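Local coordinates for fibronectin-binding protein BBK32 (Borrelia burgdorferi, PDB 6N1L) that binds fibronectin and inhibits the classical complement pathway, probably by binding the protease C1r, at residues I30-L41 against L122-V130. Numbering follows the deposited sequence.
Sequences IYNTYTLFSTKL and LYEAYKAIV
Tyr34 presents one ring face to Val130, whose CG2 stands 3.7 Å from the Tyr34 ring centroid, nearly over the ring centre, a CH-pi contact; Ser38 OG lies over the opposite face, toward the rim. The Tyr123 ring carries Leu41 CD1 on one face, 3.4 Å from Tyr123 CD1, while Phe37 CD2 and Ser38 OG meet its edge in plane. That edge is turned to the face of Phe37 in a T-shaped pair with planes at 82°. The Tyr34 and Tyr123 rings run nearly parallel but are displaced along their planes, centroids 5.7 Å apart, so little of one ring faces the other.

Ser38 OG relays between the Tyr123 hydroxyl and the backbone carbonyl of Tyr34: it accepts from Tyr123 OH at 3.0 Å and donates to Tyr34 O at 2.9 Å, above the carbonyl plane. Ser38 N reaches the same oxygen from the other face. Ser38 OG lies anti to its carbonyl carbon (chi1 -63°), which turns it back toward Tyr34 O. The Tyr126 and Tyr34 side chains lie alongside one another, pointing opposite ways, with Tyr126 CD1 3.6 Å from Tyr34 CB, and Tyr126 OH ends at Thr33 CG2.

Phe64 stacks on Phe37, and Leu69 of helix 66-87 touches Tyr126. The axes of segments 30-41 and 122-130 approach to 10.7 Å at 135°, and Tyr34, Tyr123 and Tyr126 each sit among four residues: knobs-into-holes packing of helices 9-44 and 122-147, running in roughly opposite directions in an all-helical bundle.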
loop_
_atom_site.group_PDB
_atom_site.type_symbol
_atom_site.label_atom_id
_atom_site.label_comp_id
_atom_site.label_asym_id
_atom_site.label_seq_id
_atom_site.Cartn_x
_atom_site.Cartn_y
_atom_site.Cartn_z
ATOM N N ILE A 30 -4.933 -2.044 -0.692
ATOM C CA ILE A 30 -4.147 -3.270 -0.644
ATOM C C ILE A 30 -4.500 -4.076 0.603
ATOM O O ILE A 30 -4.659 -5.299 0.542
ATOM C CB ILE A 30 -2.640 -2.960 -0.692
ATOM C CG1 ILE A 30 -2.237 -2.345 -2.036
ATOM C CG2 ILE A 30 -1.842 -4.235 -0.492
ATOM C CD1 ILE A 30 -0.823 -1.669 -2.016
ATOM N N TYR A 31 -4.600 -3.405 1.758
ATOM C CA TYR A 31 -4.886 -4.133 2.991
ATOM C C TYR A 31 -6.290 -4.739 2.954
ATOM O O TYR A 31 -6.498 -5.873 3.403
ATOM C CB TYR A 31 -4.717 -3.215 4.209
ATOM C CG TYR A 31 -4.956 -3.935 5.506
ATOM C CD1 TYR A 31 -4.055 -4.886 5.963
ATOM C CD2 TYR A 31 -6.083 -3.678 6.265
ATOM C CE1 TYR A 31 -4.284 -5.579 7.135
ATOM C CE2 TYR A 31 -6.308 -4.348 7.449
ATOM C CZ TYR A 31 -5.408 -5.296 7.879
ATOM O OH TYR A 31 -5.650 -5.964 9.063
ATOM N N ASN A 32 -7.255 -3.995 2.410
ATOM C CA ASN A 32 -8.612 -4.536 2.287
ATOM C C ASN A 32 -8.649 -5.741 1.356
ATOM O O ASN A 32 -9.420 -6.683 1.591
ATOM C CB ASN A 32 -9.572 -3.455 1.795
ATOM C CG ASN A 32 -9.849 -2.379 2.848
ATOM O OD1 ASN A 32 -9.574 -2.550 4.039
ATOM N ND2 ASN A 32 -10.411 -1.276 2.403
ATOM N N THR A 33 -7.817 -5.742 0.312
ATOM C CA THR A 33 -7.729 -6.914 -0.562
ATOM C C THR A 33 -7.192 -8.122 0.198
ATOM O O THR A 33 -7.734 -9.230 0.108
ATOM C CB THR A 33 -6.845 -6.618 -1.776
ATOM O OG1 THR A 33 -7.329 -5.460 -2.459
ATOM C CG2 THR A 33 -6.889 -7.804 -2.767
ATOM N N TYR A 34 -6.118 -7.922 0.958
ATOM C CA TYR A 34 -5.599 -8.984 1.807
ATOM C C TYR A 34 -6.671 -9.518 2.755
ATOM O O TYR A 34 -6.820 -10.735 2.900
ATOM C CB TYR A 34 -4.401 -8.454 2.584
ATOM C CG TYR A 34 -3.981 -9.335 3.726
ATOM C CD1 TYR A 34 -3.347 -10.544 3.497
ATOM C CD2 TYR A 34 -4.200 -8.935 5.041
ATOM C CE1 TYR A 34 -2.952 -11.360 4.565
ATOM C CE2 TYR A 34 -3.809 -9.733 6.104
ATOM C CZ TYR A 34 -3.188 -10.936 5.859
ATOM O OH TYR A 34 -2.803 -11.725 6.922
ATOM N N THR A 35 -7.452 -8.630 3.371
ATOM C CA THR A 35 -8.475 -9.085 4.316
ATOM C C THR A 35 -9.510 -9.957 3.616
ATOM O O THR A 35 -9.871 -11.043 4.098
ATOM C CB THR A 35 -9.146 -7.880 4.965
ATOM O OG1 THR A 35 -8.174 -7.182 5.768
ATOM C CG2 THR A 35 -10.307 -8.322 5.850
ATOM N N LEU A 36 -9.965 -9.507 2.448
ATOM C CA LEU A 36 -10.954 -10.254 1.678
ATOM C C LEU A 36 -10.398 -11.596 1.217
ATOM O O LEU A 36 -11.067 -12.632 1.345
ATOM C CB LEU A 36 -11.424 -9.410 0.490
ATOM C CG LEU A 36 -12.622 -10.005 -0.271
ATOM C CD1 LEU A 36 -13.804 -10.041 0.646
ATOM C CD2 LEU A 36 -12.932 -9.144 -1.506
ATOM N N PHE A 37 -9.181 -11.597 0.657
ATOM C CA PHE A 37 -8.513 -12.830 0.249
ATOM C C PHE A 37 -8.467 -13.815 1.414
ATOM O O PHE A 37 -8.860 -14.981 1.279
ATOM C CB PHE A 37 -7.107 -12.471 -0.254
ATOM C CG PHE A 37 -6.344 -13.577 -0.930
ATOM C CD1 PHE A 37 -6.954 -14.724 -1.395
ATOM C CD2 PHE A 37 -4.977 -13.438 -1.116
ATOM C CE1 PHE A 37 -6.213 -15.708 -2.017
ATOM C CE2 PHE A 37 -4.234 -14.419 -1.736
ATOM C CZ PHE A 37 -4.853 -15.555 -2.193
ATOM N N SER A 38 -8.038 -13.330 2.590
ATOM C CA SER A 38 -7.966 -14.175 3.783
ATOM C C SER A 38 -9.298 -14.844 4.102
ATOM O O SER A 38 -9.336 -16.042 4.418
ATOM C CB SER A 38 -7.498 -13.350 4.984
ATOM O OG SER A 38 -6.187 -12.860 4.773
ATOM N N THR A 39 -10.405 -14.100 4.010
ATOM C CA THR A 39 -11.700 -14.688 4.341
ATOM C C THR A 39 -12.112 -15.769 3.346
ATOM O O THR A 39 -12.750 -16.749 3.743
ATOM C CB THR A 39 -12.800 -13.623 4.447
ATOM O OG1 THR A 39 -13.092 -13.039 3.169
ATOM C CG2 THR A 39 -12.396 -12.533 5.435
ATOM N N LYS A 40 -11.755 -15.622 2.063
ATOM C CA LYS A 40 -12.078 -16.667 1.091
ATOM C C LYS A 40 -11.310 -17.948 1.382
ATOM O O LYS A 40 -11.845 -19.055 1.216
ATOM C CB LYS A 40 -11.768 -16.200 -0.333
ATOM C CG LYS A 40 -12.427 -14.931 -0.781
ATOM C CD LYS A 40 -13.907 -14.891 -0.489
ATOM C CE LYS A 40 -14.485 -13.575 -0.934
ATOM N NZ LYS A 40 -15.915 -13.482 -0.622
ATOM N N LEU A 41 -10.042 -17.818 1.781
ATOM C CA LEU A 41 -9.234 -18.977 2.127
ATOM C C LEU A 41 -9.777 -19.654 3.375
ATOM O O LEU A 41 -9.801 -20.890 3.460
ATOM C CB LEU A 41 -7.773 -18.560 2.333
ATOM C CG LEU A 41 -7.069 -17.996 1.090
ATOM C CD1 LEU A 41 -5.718 -17.395 1.457
ATOM C CD2 LEU A 41 -6.897 -19.046 -0.002
ATOM N N LEU A 122 0.786 -16.300 -3.796
ATOM C CA LEU A 122 0.200 -14.962 -3.679
ATOM C C LEU A 122 -0.111 -14.611 -2.229
ATOM O O LEU A 122 0.182 -13.500 -1.771
ATOM C CB LEU A 122 -1.066 -14.848 -4.532
ATOM C CG LEU A 122 -1.705 -13.452 -4.488
ATOM C CD1 LEU A 122 -0.659 -12.375 -4.806
ATOM C CD2 LEU A 122 -2.908 -13.315 -5.414
ATOM N N TYR A 123 -0.733 -15.533 -1.491
ATOM C CA TYR A 123 -1.031 -15.237 -0.095
ATOM C C TYR A 123 0.246 -14.976 0.695
ATOM O O TYR A 123 0.283 -14.093 1.561
ATOM C CB TYR A 123 -1.837 -16.371 0.544
ATOM C CG TYR A 123 -2.406 -15.960 1.881
ATOM C CD1 TYR A 123 -3.378 -14.967 1.956
ATOM C CD2 TYR A 123 -1.950 -16.525 3.057
ATOM C CE1 TYR A 123 -3.892 -14.560 3.174
ATOM C CE2 TYR A 123 -2.463 -16.131 4.283
ATOM C CZ TYR A 123 -3.435 -15.148 4.331
ATOM O OH TYR A 123 -3.956 -14.742 5.539
ATOM N N GLU A 124 1.306 -15.733 0.406
ATOM C CA GLU A 124 2.586 -15.493 1.058
ATOM C C GLU A 124 3.149 -14.126 0.691
ATOM O O GLU A 124 3.818 -13.495 1.515
ATOM C CB GLU A 124 3.584 -16.587 0.680
ATOM C CG GLU A 124 3.225 -17.966 1.213
ATOM C CD GLU A 124 3.161 -17.991 2.725
ATOM O OE1 GLU A 124 4.149 -17.561 3.363
ATOM O OE2 GLU A 124 2.126 -18.432 3.271
ATOM N N ALA A 125 2.915 -13.675 -0.541
ATOM C CA ALA A 125 3.376 -12.349 -0.951
ATOM C C ALA A 125 2.697 -11.261 -0.126
ATOM O O ALA A 125 3.362 -10.360 0.402
ATOM C CB ALA A 125 3.122 -12.146 -2.447
ATOM N N TYR A 126 1.372 -11.349 0.021
ATOM C CA TYR A 126 0.647 -10.429 0.897
ATOM C C TYR A 126 1.185 -10.493 2.320
ATOM O O TYR A 126 1.485 -9.461 2.927
ATOM C CB TYR A 126 -0.857 -10.746 0.875
ATOM C CG TYR A 126 -1.634 -10.097 -0.247
ATOM C CD1 TYR A 126 -2.039 -8.763 -0.175
ATOM C CD2 TYR A 126 -1.971 -10.822 -1.390
ATOM C CE1 TYR A 126 -2.753 -8.172 -1.193
ATOM C CE2 TYR A 126 -2.686 -10.246 -2.423
ATOM C CZ TYR A 126 -3.077 -8.917 -2.330
ATOM O OH TYR A 126 -3.773 -8.343 -3.351
ATOM N N LYS A 127 1.341 -11.708 2.867
ATOM C CA LYS A 127 1.848 -11.845 4.229
ATOM C C LYS A 127 3.215 -11.193 4.399
ATOM O O LYS A 127 3.521 -10.658 5.470
ATOM C CB LYS A 127 1.917 -13.326 4.623
ATOM C CG LYS A 127 0.694 -13.812 5.376
ATOM C CD LYS A 127 1.047 -14.996 6.268
ATOM C CE LYS A 127 1.360 -16.241 5.442
ATOM N NZ LYS A 127 2.248 -17.203 6.175
ATOM N N ALA A 128 4.041 -11.209 3.357
ATOM C CA ALA A 128 5.347 -10.575 3.450
ATOM C C ALA A 128 5.278 -9.055 3.603
ATOM O O ALA A 128 6.253 -8.460 4.076
ATOM C CB ALA A 128 6.179 -10.937 2.220
ATOM N N ILE A 129 4.184 -8.395 3.211
ATOM C CA ILE A 129 4.193 -6.938 3.160
ATOM C C ILE A 129 3.149 -6.272 4.038
ATOM O O ILE A 129 3.161 -5.047 4.163
ATOM C CB ILE A 129 4.086 -6.410 1.707
ATOM C CG1 ILE A 129 2.845 -6.935 0.974
ATOM C CG2 ILE A 129 5.348 -6.791 0.927
ATOM C CD1 ILE A 129 1.585 -6.140 1.213
ATOM N N VAL A 130 2.251 -7.030 4.686
ATOM C CA VAL A 130 1.119 -6.388 5.357
ATOM C C VAL A 130 1.577 -5.531 6.542
ATOM O O VAL A 130 1.118 -4.396 6.712
ATOM C CB VAL A 130 0.066 -7.423 5.781
ATOM C CG1 VAL A 130 -0.893 -6.797 6.791
ATOM C CG2 VAL A 130 -0.704 -7.844 4.555
#